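PDB 6Q2F: glycoside hydrolase family protein from Novosphingobium sp. PP1Y, which probably hydrolyses terminal alpha-L-rhamnose residues from rhamnosylated compounds. Local coordinates for residues A[56-61]-A[581-586]; A[604-609]-A[674-679]; A[644-649]-A[665-670]. One frame throughout, in Å; residues are numbered along the deposited sequence.

Interaction 1 (A[56-61]-A[581-586]); sequences RVWWHW and YGEALE. With NA (sodium ion), chain B.
Trp58 and Glu583 reach toward each other from opposite directions across the interior of a parallel beta barrel, and the six-membered end of the indole arrives beside the carboxylate. Trp58 CZ2 lies 4.0 Å from Glu583 OE2, with the ring and carboxylate planes 25° apart. The indole suits this place because its nitrogen is directed elsewhere, bonding to Gln87, and it presents only carbon to the acid. Glu583 runs out extended from CG, which carries its other oxygen to the metal: OE1 binds the sodium ion at 2.4 Å. Glu586 OE2 binds the same ion at 2.4 Å, and Asp503, Ser504 and Glu644 complete the site.

Nearer the N-terminal ends of these segments, Arg56 and Tyr581 cross at about a right angle, with guanidinium and phenol planes 45° apart. Arg56 bends at chi2, 61°, bringing NE to 3.5 Å from Tyr581 OH. Both groups meet on Glu127 OE2, which forms a salt bridge with Arg56 NE and a hydrogen bond with the tyrosine hydroxyl, while Arg56 NH1 is hydrogen-bonded to Arg54 O. The shared carboxylate would probably offset the arginine's charge and steady the phenol, whereas the indole carbons offer the metal-bound Glu583 no hydrogen bond.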
loop_
_atom_site.group_PDB
_atom_site.type_symbol
_atom_site.label_atom_id
_atom_site.label_comp_id
_atom_site.label_asym_id
_atom_site.label_seq_id
_atom_site.Cartn_x
_atom_site.Cartn_y
_atom_site.Cartn_z
ATOM N N ARG A 56 -16.364 -6.446 2.970
ATOM C CA ARG A 56 -15.785 -7.558 3.701
ATOM C C ARG A 56 -15.147 -7.031 4.980
ATOM O O ARG A 56 -14.987 -5.822 5.168
ATOM C CB ARG A 56 -14.746 -8.268 2.834
ATOM C CG ARG A 56 -15.283 -9.257 1.801
ATOM C CD ARG A 56 -16.209 -8.667 0.736
ATOM N NE ARG A 56 -16.505 -9.714 -0.248
ATOM C CZ ARG A 56 -17.620 -9.819 -0.959
ATOM N NH1 ARG A 56 -18.593 -8.908 -0.822
ATOM N NH2 ARG A 56 -17.743 -10.838 -1.814
ATOM N N VAL A 57 -14.772 -7.952 5.869
ATOM C CA VAL A 57 -13.962 -7.598 7.031
ATOM C C VAL A 57 -12.787 -8.563 7.146
ATOM O O VAL A 57 -12.857 -9.724 6.742
ATOM C CB VAL A 57 -14.774 -7.599 8.350
ATOM C CG1 VAL A 57 -15.980 -6.661 8.228
ATOM C CG2 VAL A 57 -15.187 -9.009 8.711
ATOM N N TRP A 58 -11.693 -8.068 7.694
ATOM C CA TRP A 58 -10.660 -8.947 8.189
ATOM C C TRP A 58 -11.107 -9.505 9.538
ATOM O O TRP A 58 -11.798 -8.837 10.319
ATOM C CB TRP A 58 -9.326 -8.203 8.308
ATOM C CG TRP A 58 -8.615 -8.124 6.981
ATOM C CD1 TRP A 58 -9.114 -8.504 5.769
ATOM C CD2 TRP A 58 -7.272 -7.684 6.743
ATOM N NE1 TRP A 58 -8.171 -8.311 4.789
ATOM C CE2 TRP A 58 -7.032 -7.818 5.361
ATOM C CE3 TRP A 58 -6.243 -7.214 7.565
ATOM C CZ2 TRP A 58 -5.817 -7.467 4.776
ATOM C CZ3 TRP A 58 -5.032 -6.868 6.984
ATOM C CH2 TRP A 58 -4.826 -7.007 5.606
ATOM N N TRP A 59 -10.726 -10.753 9.802
ATOM C CA TRP A 59 -11.298 -11.523 10.918
ATOM C C TRP A 59 -10.169 -12.305 11.592
ATOM O O TRP A 59 -9.965 -13.494 11.342
ATOM C CB TRP A 59 -12.405 -12.429 10.394
ATOM C CG TRP A 59 -13.180 -13.203 11.404
ATOM C CD1 TRP A 59 -13.847 -12.717 12.513
ATOM C CD2 TRP A 59 -13.485 -14.594 11.332
ATOM N NE1 TRP A 59 -14.506 -13.750 13.148
ATOM C CE2 TRP A 59 -14.297 -14.909 12.442
ATOM C CE3 TRP A 59 -13.128 -15.612 10.447
ATOM C CZ2 TRP A 59 -14.757 -16.196 12.682
ATOM C CZ3 TRP A 59 -13.570 -16.896 10.697
ATOM C CH2 TRP A 59 -14.385 -17.175 11.801
ATOM N N HIS A 60 -9.427 -11.618 12.452
ATOM C CA HIS A 60 -8.240 -12.195 13.065
ATOM C C HIS A 60 -8.615 -13.125 14.210
ATOM O O HIS A 60 -9.409 -12.764 15.076
ATOM C CB HIS A 60 -7.316 -11.097 13.585
ATOM C CG HIS A 60 -6.659 -10.292 12.506
ATOM N ND1 HIS A 60 -7.272 -9.214 11.903
ATOM C CD2 HIS A 60 -5.431 -10.395 11.943
ATOM C CE1 HIS A 60 -6.452 -8.697 11.003
ATOM N NE2 HIS A 60 -5.331 -9.396 11.008
ATOM N N TRP A 61 -8.038 -14.320 14.210
ATOM C CA TRP A 61 -8.098 -15.228 15.348
ATOM C C TRP A 61 -6.890 -14.938 16.233
ATOM O O TRP A 61 -5.756 -15.217 15.846
ATOM C CB TRP A 61 -8.090 -16.683 14.877
ATOM C CG TRP A 61 -9.371 -17.151 14.261
ATOM C CD1 TRP A 61 -10.471 -16.409 13.990
ATOM C CD2 TRP A 61 -9.667 -18.488 13.838
ATOM N NE1 TRP A 61 -11.446 -17.193 13.419
ATOM C CE2 TRP A 61 -10.971 -18.479 13.322
ATOM C CE3 TRP A 61 -8.940 -19.691 13.831
ATOM C CZ2 TRP A 61 -11.587 -19.635 12.830
ATOM C CZ3 TRP A 61 -9.552 -20.823 13.362
ATOM C CH2 TRP A 61 -10.866 -20.789 12.859
ATOM N N TYR A 581 -7.355 -11.857 -3.771
ATOM C CA TYR A 581 -7.193 -10.472 -3.341
ATOM C C TYR A 581 -5.700 -10.175 -3.252
ATOM O O TYR A 581 -4.967 -10.882 -2.553
ATOM C CB TYR A 581 -7.831 -10.244 -1.977
ATOM C CG TYR A 581 -9.328 -10.230 -1.958
ATOM C CD1 TYR A 581 -10.050 -11.405 -1.921
ATOM C CD2 TYR A 581 -10.023 -9.022 -1.928
ATOM C CE1 TYR A 581 -11.425 -11.380 -1.900
ATOM C CE2 TYR A 581 -11.377 -8.981 -1.877
ATOM C CZ TYR A 581 -12.085 -10.151 -1.864
ATOM O OH TYR A 581 -13.448 -10.090 -1.837
ATOM N N GLY A 582 -5.246 -9.126 -3.930
ATOM C CA GLY A 582 -3.806 -8.945 -4.039
ATOM C C GLY A 582 -3.345 -7.542 -3.692
ATOM O O GLY A 582 -3.582 -6.592 -4.443
ATOM N N GLU A 583 -2.673 -7.417 -2.553
ATOM C CA GLU A 583 -2.006 -6.177 -2.208
ATOM C C GLU A 583 -0.616 -6.201 -2.818
ATOM O O GLU A 583 -0.181 -7.203 -3.381
ATOM C CB GLU A 583 -1.932 -5.992 -0.688
ATOM C CG GLU A 583 -3.252 -5.824 -0.013
ATOM C CD GLU A 583 -3.118 -5.382 1.457
ATOM O OE1 GLU A 583 -1.983 -5.317 1.979
ATOM O OE2 GLU A 583 -4.160 -5.104 2.074
ATOM N N ALA A 584 0.097 -5.094 -2.688
ATOM C CA ALA A 584 1.444 -5.015 -3.226
ATOM C C ALA A 584 2.421 -4.445 -2.211
ATOM O O ALA A 584 2.623 -5.029 -1.146
ATOM C CB ALA A 584 1.444 -4.200 -4.527
ATOM N N LEU A 585 3.093 -3.351 -2.552
ATOM C CA LEU A 585 4.049 -2.670 -1.673
ATOM C C LEU A 585 3.446 -1.912 -0.510
ATOM O O LEU A 585 3.898 -2.032 0.582
ATOM C CB LEU A 585 5.027 -1.797 -2.455
ATOM C CG LEU A 585 5.717 -2.436 -3.644
ATOM C CD1 LEU A 585 6.534 -1.446 -4.424
ATOM C CD2 LEU A 585 6.551 -3.599 -3.228
ATOM N N GLU A 586 2.404 -1.153 -0.805
ATOM C CA GLU A 586 1.627 -0.385 0.177
ATOM C C GLU A 586 2.383 0.813 0.734
ATOM O O GLU A 586 1.885 1.944 0.662
ATOM C CB GLU A 586 1.142 -1.263 1.347
ATOM C CG GLU A 586 0.270 -0.474 2.350
ATOM C CD GLU A 586 -0.240 -1.312 3.509
ATOM O OE1 GLU A 586 -0.007 -0.892 4.654
ATOM O OE2 GLU A 586 -0.869 -2.364 3.282
HETATM NA NA NA B . -1.288 -4.533 4.183
#

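Interaction 2 (A[604-609]-A[674-679]); sequences IPMAAL and RPVIHT
Met606, present as selenomethionine, lays its terminal methyl against the branch point of Val676, with CE 3.7 Å from Val676 CB and 3.8 Å from Val676 CG2. The long chain meets the short, branched one at about a right angle, so a single methyl touches both the branch carbon CB and the methyl CG2. Reach is what methionine supplies here: CG stands anti to the backbone N, chi1 -170°, and the remaining torsions are also near 180°, giving an unbent arm that spans the gap to the far strand. Valine, compact and beta-branched, presents CB and CG2 to that methyl.

The two strands, 604-610 and 674-677, are not neighbours. Strand 642-649 lies between them in the ring of eight parallel strands that makes up a (beta/alpha)8 barrel. Ile604 and Met606 both also pack on its Ala642, whose small side chain probably leaves them room to reach across. The contact therefore bridges over one strand inside the barrel, where Trp58 of strand 56-62 packs on Met606 and Val676 alike.

One layer away, Ile604 offers only hydrocarbon, its outermost methyl CD1 coming to 3.5 Å from Arg674 NH1, the two side chains again crossing at about a right angle. The guanidinium of Arg674 spends its polarity on other partners: NH1 bonds to Tyr581 OH and NH2 to Ser52 O.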
loop_
_atom_site.group_PDB
_atom_site.type_symbol
_atom_site.label_atom_id
_atom_site.label_comp_id
_atom_site.label_asym_id
_atom_site.label_seq_id
_atom_site.Cartn_x
_atom_site.Cartn_y
_atom_site.Cartn_z
ATOM N N ILE A 604 -8.757 -9.362 -7.548
ATOM C CA ILE A 604 -9.160 -8.135 -6.880
ATOM C C ILE A 604 -7.913 -7.392 -6.416
ATOM O O ILE A 604 -7.346 -7.709 -5.357
ATOM C CB ILE A 604 -10.129 -8.434 -5.733
ATOM C CG1 ILE A 604 -11.324 -9.220 -6.275
ATOM C CG2 ILE A 604 -10.621 -7.152 -5.129
ATOM C CD1 ILE A 604 -12.127 -9.915 -5.241
ATOM N N PRO A 605 -7.434 -6.427 -7.197
ATOM C CA PRO A 605 -6.333 -5.580 -6.732
ATOM C C PRO A 605 -6.735 -4.877 -5.450
ATOM O O PRO A 605 -7.881 -4.461 -5.288
ATOM C CB PRO A 605 -6.133 -4.593 -7.887
ATOM C CG PRO A 605 -6.688 -5.319 -9.090
ATOM C CD PRO A 605 -7.876 -6.060 -8.549
HETATM N N MSE A 606 -5.796 -4.783 -4.528
HETATM C CA MSE A 606 -6.093 -4.361 -3.191
HETATM C C MSE A 606 -5.029 -3.408 -2.661
HETATM O O MSE A 606 -3.838 -3.544 -2.946
HETATM C CB MSE A 606 -6.209 -5.591 -2.255
HETATM C CG MSE A 606 -6.755 -5.235 -0.891
HETATM SE SE MSE A 606 -7.198 -6.874 0.027
HETATM C CE MSE A 606 -7.796 -6.146 1.750
ATOM N N ALA A 607 -5.491 -2.426 -1.897
ATOM C CA ALA A 607 -4.627 -1.425 -1.289
ATOM C C ALA A 607 -5.050 -1.289 0.172
ATOM O O ALA A 607 -5.719 -2.163 0.732
ATOM C CB ALA A 607 -4.722 -0.119 -2.084
ATOM N N ALA A 608 -4.649 -0.189 0.809
ATOM C CA ALA A 608 -4.931 0.045 2.221
ATOM C C ALA A 608 -5.156 1.539 2.454
ATOM O O ALA A 608 -4.673 2.387 1.694
ATOM C CB ALA A 608 -3.784 -0.455 3.134
ATOM N N LEU A 609 -5.897 1.857 3.515
ATOM C CA LEU A 609 -5.991 3.236 3.998
ATOM C C LEU A 609 -6.139 3.236 5.507
ATOM O O LEU A 609 -7.030 2.573 6.039
ATOM C CB LEU A 609 -7.163 4.017 3.380
ATOM C CG LEU A 609 -7.206 5.399 4.072
ATOM C CD1 LEU A 609 -6.078 6.347 3.570
ATOM C CD2 LEU A 609 -8.574 6.093 4.002
ATOM N N ARG A 674 -14.592 -2.011 -2.981
ATOM C CA ARG A 674 -14.853 -3.139 -2.081
ATOM C C ARG A 674 -14.025 -2.936 -0.827
ATOM O O ARG A 674 -12.898 -3.441 -0.718
ATOM C CB ARG A 674 -14.521 -4.488 -2.725
ATOM C CG ARG A 674 -14.618 -5.646 -1.732
ATOM C CD ARG A 674 -14.693 -6.983 -2.405
ATOM N NE ARG A 674 -15.942 -7.160 -3.143
ATOM C CZ ARG A 674 -16.232 -8.236 -3.865
ATOM N NH1 ARG A 674 -15.361 -9.239 -3.950
ATOM N NH2 ARG A 674 -17.386 -8.308 -4.505
ATOM N N PRO A 675 -14.522 -2.155 0.127
ATOM C CA PRO A 675 -13.780 -1.996 1.375
ATOM C C PRO A 675 -13.677 -3.334 2.095
ATOM O O PRO A 675 -14.607 -4.147 2.083
ATOM C CB PRO A 675 -14.615 -0.974 2.156
ATOM C CG PRO A 675 -15.339 -0.167 1.042
ATOM C CD PRO A 675 -15.691 -1.256 0.055
ATOM N N VAL A 676 -12.513 -3.584 2.677
ATOM C CA VAL A 676 -12.296 -4.729 3.546
ATOM C C VAL A 676 -11.885 -4.132 4.887
ATOM O O VAL A 676 -10.754 -3.650 5.044
ATOM C CB VAL A 676 -11.246 -5.704 2.992
ATOM C CG1 VAL A 676 -11.183 -6.972 3.875
ATOM C CG2 VAL A 676 -11.592 -6.075 1.530
ATOM N N ILE A 677 -12.814 -4.069 5.808
ATOM C CA ILE A 677 -12.555 -3.405 7.053
ATOM C C ILE A 677 -11.581 -4.069 7.971
ATOM O O ILE A 677 -11.733 -5.179 8.311
ATOM C CB ILE A 677 -13.855 -3.094 7.798
ATOM C CG1 ILE A 677 -14.771 -2.284 6.917
ATOM C CG2 ILE A 677 -13.574 -2.358 9.082
ATOM C CD1 ILE A 677 -16.224 -2.482 7.188
ATOM N N HIS A 678 -10.587 -3.318 8.354
ATOM C CA HIS A 678 -9.598 -3.736 9.288
ATOM C C HIS A 678 -10.004 -3.191 10.641
ATOM O O HIS A 678 -9.862 -2.022 10.824
ATOM C CB HIS A 678 -8.294 -3.093 8.901
ATOM C CG HIS A 678 -7.140 -3.504 9.737
ATOM N ND1 HIS A 678 -6.977 -3.088 11.030
ATOM C CD2 HIS A 678 -6.088 -4.292 9.463
ATOM C CE1 HIS A 678 -5.887 -3.620 11.523
ATOM N NE2 HIS A 678 -5.326 -4.352 10.591
ATOM N N THR A 679 -10.468 -3.987 11.597
ATOM C CA THR A 679 -10.749 -5.398 11.521
ATOM C C THR A 679 -11.922 -5.777 12.404
ATOM O O THR A 679 -12.444 -5.006 13.136
ATOM C CB THR A 679 -9.683 -6.320 12.129
ATOM O OG1 THR A 679 -8.806 -5.625 12.985
ATOM C CG2 THR A 679 -9.027 -7.075 11.172
#

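Interaction 3 (A[644-649]-A[665-670]); sequences ESMTAS and DLEFVT. With NA (sodium ion), chain B.
Glu667 on helix 657-670 presses its carboxylate against Ser645 of strand 642-649, joining the first strand and the helix of a beta-alpha-beta unit that strand 674-677 completes. From CB the side chain heads toward the strand. CG stands anti to the carbonyl carbon, chi1 -65°, and the next step is straight, chi2 178°, while the side chain also rests on Leu609. CD comes to 3.3 Å from Ser645 OG. Beyond it the two oxygens part: OE1 lies only 2.6 Å from Ser645 OG, whereas OE2 lies 3.2 Å from Ser645 CB and 4.0 Å from Met646 CG, and stays within 3.3 Å of Ser645 OG. Serine suits the spot because it is small enough to admit the acid and polar enough to answer it; its OG has Glu667 OE1 and Ala643 O both within hydrogen-bonding distance, and the single proton is not assigned to either. Replacing Glu667 by an alanine would remove the carboxylate and is likely to leave Ser645 OG without its partner on the helix and open a gap beside Met646. On the strand the neighbouring Glu644 points away from the helix, into the barrel, where its OE1 binds the sodium ion at 2.6 Å.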
loop_
_atom_site.group_PDB
_atom_site.type_symbol
_atom_site.label_atom_id
_atom_site.label_comp_id
_atom_site.label_asym_id
_atom_site.label_seq_id
_atom_site.Cartn_x
_atom_site.Cartn_y
_atom_site.Cartn_z
ATOM N N GLU A 644 -7.807 -2.648 2.354
ATOM C CA GLU A 644 -7.668 -2.803 3.792
ATOM C C GLU A 644 -8.000 -1.464 4.450
ATOM O O GLU A 644 -7.200 -0.528 4.410
ATOM C CB GLU A 644 -6.248 -3.301 4.088
ATOM C CG GLU A 644 -5.834 -3.367 5.512
ATOM C CD GLU A 644 -4.348 -3.679 5.605
ATOM O OE1 GLU A 644 -3.808 -4.197 4.603
ATOM O OE2 GLU A 644 -3.733 -3.358 6.636
ATOM N N SER A 645 -9.188 -1.358 5.041
ATOM C CA SER A 645 -9.833 -0.065 5.279
ATOM C C SER A 645 -9.839 0.294 6.760
ATOM O O SER A 645 -10.379 -0.449 7.582
ATOM C CB SER A 645 -11.270 -0.051 4.739
ATOM O OG SER A 645 -11.325 -0.318 3.360
HETATM N N MSE A 646 -9.268 1.454 7.074
HETATM C CA MSE A 646 -9.511 2.166 8.324
HETATM C C MSE A 646 -8.758 1.592 9.480
HETATM O O MSE A 646 -9.214 1.636 10.640
HETATM C CB MSE A 646 -11.008 2.215 8.647
HETATM C CG MSE A 646 -11.730 3.060 7.646
HETATM SE SE MSE A 646 -13.627 3.292 7.975
HETATM C CE MSE A 646 -14.082 1.660 7.409
ATOM N N THR A 647 -7.582 1.071 9.169
ATOM C CA THR A 647 -6.657 0.704 10.223
ATOM C C THR A 647 -6.404 1.917 11.101
ATOM O O THR A 647 -6.264 3.042 10.606
ATOM C CB THR A 647 -5.346 0.190 9.637
ATOM O OG1 THR A 647 -5.624 -0.912 8.771
ATOM C CG2 THR A 647 -4.432 -0.253 10.771
ATOM N N ALA A 648 -6.381 1.691 12.410
ATOM C CA ALA A 648 -6.194 2.749 13.384
ATOM C C ALA A 648 -5.183 2.297 14.421
ATOM O O ALA A 648 -5.130 1.123 14.790
ATOM C CB ALA A 648 -7.513 3.115 14.068
ATOM N N SER A 649 -4.392 3.245 14.892
ATOM C CA SER A 649 -3.336 2.974 15.852
ATOM C C SER A 649 -3.566 3.781 17.124
ATOM O O SER A 649 -3.744 4.998 17.062
ATOM C CB SER A 649 -1.971 3.296 15.230
ATOM O OG SER A 649 -0.956 3.173 16.188
ATOM N N ASP A 665 -15.134 7.547 2.403
ATOM C CA ASP A 665 -15.378 8.420 1.259
ATOM C C ASP A 665 -14.078 8.706 0.517
ATOM O O ASP A 665 -14.058 8.767 -0.716
ATOM C CB ASP A 665 -16.064 9.718 1.720
ATOM C CG ASP A 665 -17.493 9.484 2.242
ATOM O OD1 ASP A 665 -18.043 8.372 2.074
ATOM O OD2 ASP A 665 -18.086 10.417 2.824
ATOM N N LEU A 666 -12.970 8.839 1.242
ATOM C CA LEU A 666 -11.689 9.033 0.580
ATOM C C LEU A 666 -11.284 7.783 -0.204
ATOM O O LEU A 666 -10.790 7.884 -1.329
ATOM C CB LEU A 666 -10.627 9.418 1.615
ATOM C CG LEU A 666 -9.209 9.495 1.032
ATOM C CD1 LEU A 666 -9.115 10.627 -0.040
ATOM C CD2 LEU A 666 -8.167 9.705 2.135
ATOM N N GLU A 667 -11.514 6.593 0.362
ATOM C CA GLU A 667 -11.262 5.367 -0.388
ATOM C C GLU A 667 -12.140 5.299 -1.630
ATOM O O GLU A 667 -11.678 4.930 -2.722
ATOM C CB GLU A 667 -11.529 4.155 0.492
ATOM C CG GLU A 667 -10.586 4.029 1.665
ATOM C CD GLU A 667 -10.935 2.838 2.517
ATOM O OE1 GLU A 667 -11.393 1.822 1.958
ATOM O OE2 GLU A 667 -10.761 2.933 3.741
ATOM N N PHE A 668 -13.422 5.633 -1.471
ATOM C CA PHE A 668 -14.347 5.591 -2.595
ATOM C C PHE A 668 -13.892 6.518 -3.724
ATOM O O PHE A 668 -13.818 6.103 -4.882
ATOM C CB PHE A 668 -15.746 5.956 -2.111
ATOM C CG PHE A 668 -16.444 4.837 -1.365
ATOM C CD1 PHE A 668 -16.282 3.518 -1.759
ATOM C CD2 PHE A 668 -17.274 5.111 -0.292
ATOM C CE1 PHE A 668 -16.929 2.496 -1.106
ATOM C CE2 PHE A 668 -17.914 4.085 0.393
ATOM C CZ PHE A 668 -17.746 2.775 -0.023
ATOM N N VAL A 669 -13.562 7.776 -3.401
ATOM C CA VAL A 669 -13.254 8.742 -4.454
ATOM C C VAL A 669 -11.876 8.479 -5.071
ATOM O O VAL A 669 -11.587 8.972 -6.165
ATOM C CB VAL A 669 -13.370 10.177 -3.907
ATOM C CG1 VAL A 669 -12.097 10.597 -3.153
ATOM C CG2 VAL A 669 -13.711 11.154 -5.041
ATOM N N THR A 670 -11.034 7.646 -4.433
ATOM C CA THR A 670 -9.767 7.258 -5.035
ATOM C C THR A 670 -9.896 6.045 -5.947
ATOM O O THR A 670 -8.971 5.768 -6.719
ATOM C CB THR A 670 -8.735 6.989 -3.945
ATOM O OG1 THR A 670 -8.743 8.085 -3.026
ATOM C CG2 THR A 670 -7.299 6.863 -4.548
HETATM NA NA NA B . -1.288 -4.533 4.183
#

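All three contacts belong to one (beta/alpha)8 barrel. Interaction 1 spans its interior, from strand 56-62, first in the ring, to the fifth, 579-582. Interaction 2 joins the sixth and eighth, and interaction 3 ties the seventh to the helix outside it. The centres of interactions 1 and 2 lie about 6 Å apart. Those of interactions 2 and 3 are separated by about 8 Å, and those of interactions 1 and 3 by about 13 Å. Both segments of interaction 1 come first in sequence, and those of interaction 3 fall between the two of interaction 2. Interactions 1 and 3 share the sodium ion, with the side chain of Met606 from interaction 2 about 7 Å from it, so distant sequence segments converge on one metal-binding interior.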